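Side-chain contact in endoglucanase A (Clostridium acetobutylicum, PDB 3IK2), which probably hydrolyses internal beta-1,4-glucosidic bonds of cellulose, as a family 44 glycoside hydrolase with a TIM-like barrel: residues A[432-435]-A[439-442]. Sequence-based numbering, arbitrary orientation.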
loop_
_atom_site.group_PDB
_atom_site.type_symbol
_atom_site.label_atom_id
_atom_site.label_comp_id
_atom_site.label_asym_id
_atom_site.label_seq_id
_atom_site.Cartn_x
_atom_site.Cartn_y
_atom_site.Cartn_z
ATOM N N SER A 432 -17.975 7.554 -8.572
ATOM C CA SER A 432 -17.662 6.424 -9.431
ATOM C C SER A 432 -18.902 5.824 -10.097
ATOM O O SER A 432 -20.037 5.888 -9.573
ATOM C CB SER A 432 -16.922 5.318 -8.661
ATOM O OG SER A 432 -17.764 4.771 -7.670
ATOM N N VAL A 433 -18.668 5.206 -11.246
ATOM C CA VAL A 433 -19.724 4.454 -11.910
ATOM C C VAL A 433 -19.266 2.982 -11.902
ATOM O O VAL A 433 -18.119 2.703 -11.610
ATOM C CB VAL A 433 -20.063 5.107 -13.305
ATOM C CG1 VAL A 433 -20.547 4.118 -14.268
ATOM C CG2 VAL A 433 -21.100 6.243 -13.139
ATOM N N THR A 434 -20.175 2.049 -12.156
ATOM C CA THR A 434 -19.865 0.625 -12.160
ATOM C C THR A 434 -20.042 0.144 -13.608
ATOM O O THR A 434 -21.135 0.273 -14.184
ATOM C CB THR A 434 -20.775 -0.134 -11.149
ATOM O OG1 THR A 434 -20.618 0.438 -9.836
ATOM C CG2 THR A 434 -20.458 -1.632 -11.103
ATOM N N SER A 435 -18.961 -0.368 -14.197
ATOM C CA SER A 435 -18.899 -0.648 -15.645
ATOM C C SER A 435 -19.965 -1.609 -16.183
ATOM O O SER A 435 -20.369 -1.495 -17.340
ATOM C CB SER A 435 -17.529 -1.183 -16.020
ATOM O OG SER A 435 -17.327 -2.414 -15.346
ATOM N N ASN A 439 -27.406 1.375 -13.575
ATOM C CA ASN A 439 -28.418 1.836 -12.629
ATOM C C ASN A 439 -27.878 2.753 -11.514
ATOM O O ASN A 439 -28.637 3.563 -10.979
ATOM C CB ASN A 439 -29.227 0.665 -12.030
ATOM C CG ASN A 439 -30.496 1.129 -11.258
ATOM O OD1 ASN A 439 -31.376 1.821 -11.796
ATOM N ND2 ASN A 439 -30.598 0.710 -10.009
ATOM N N LYS A 440 -26.576 2.659 -11.206
ATOM C CA LYS A 440 -26.047 3.338 -10.015
ATOM C C LYS A 440 -24.747 4.168 -10.087
ATOM O O LYS A 440 -23.802 3.846 -10.801
ATOM C CB LYS A 440 -25.959 2.358 -8.854
ATOM C CG LYS A 440 -24.689 1.615 -8.764
ATOM C CD LYS A 440 -24.673 1.013 -7.407
ATOM C CE LYS A 440 -23.752 -0.145 -7.408
ATOM N NZ LYS A 440 -23.530 -0.512 -6.023
ATOM N N MET A 441 -24.724 5.215 -9.280
ATOM C CA MET A 441 -23.545 6.018 -9.065
ATOM C C MET A 441 -23.219 6.065 -7.577
ATOM O O MET A 441 -24.117 6.170 -6.745
ATOM C CB MET A 441 -23.734 7.441 -9.612
ATOM C CG MET A 441 -22.603 8.343 -9.151
ATOM S SD MET A 441 -22.598 9.999 -9.731
ATOM C CE MET A 441 -24.304 10.479 -9.674
ATOM N N ASP A 442 -21.925 5.983 -7.260
ATOM C CA ASP A 442 -21.444 5.945 -5.882
ATOM C C ASP A 442 -20.630 7.184 -5.644
ATOM O O ASP A 442 -19.820 7.560 -6.492
ATOM C CB ASP A 442 -20.595 4.706 -5.614
ATOM C CG ASP A 442 -21.433 3.452 -5.508
ATOM O OD1 ASP A 442 -21.995 3.172 -4.432
ATOM O OD2 ASP A 442 -21.531 2.751 -6.527
HETATM O O HOH W 1 -21.193 2.992 -8.992
#
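S432 and D442 form an antiparallel hydrogen-bonded pair near the turn of the hairpin of strands 427-433 and 440-447, in the mixed beta sheet outside the TIM-like barrel. S432 N donates a hydrogen bond to D442 O at 2.8 Å, and D442 N returns a nearly straight one to S432 O (3.0 Å, 176° at the hydrogen). The D442 side chain rises from the sheet face it shares with S432, leaning toward the turn. Its CB lies 3.5 Å from S432 OG. CG stands beside the backbone N, anti to the carbonyl carbon (chi1 -74°), and sets OD2 on the side of T434 and a water. OD2 accepts a hydrogen bond from this water at a short, uncertain 2.5 Å, while OD1 is hydrogen-bonded to H506 NE2 of the adjoining strand 503-510. The water lies 2.8 Å from T434 OG1 and, farther off, 3.2 Å from S432 O. K440, extended beyond CG, passes its CE 4.0 Å from T434 OG1 and ends in a long salt bridge from NZ to D442 OD2 (3.9 Å). The carboxylate is thus shared between H506 and the water, K440 may weakly support its negative charge, and the water takes over the strand link next to the turn.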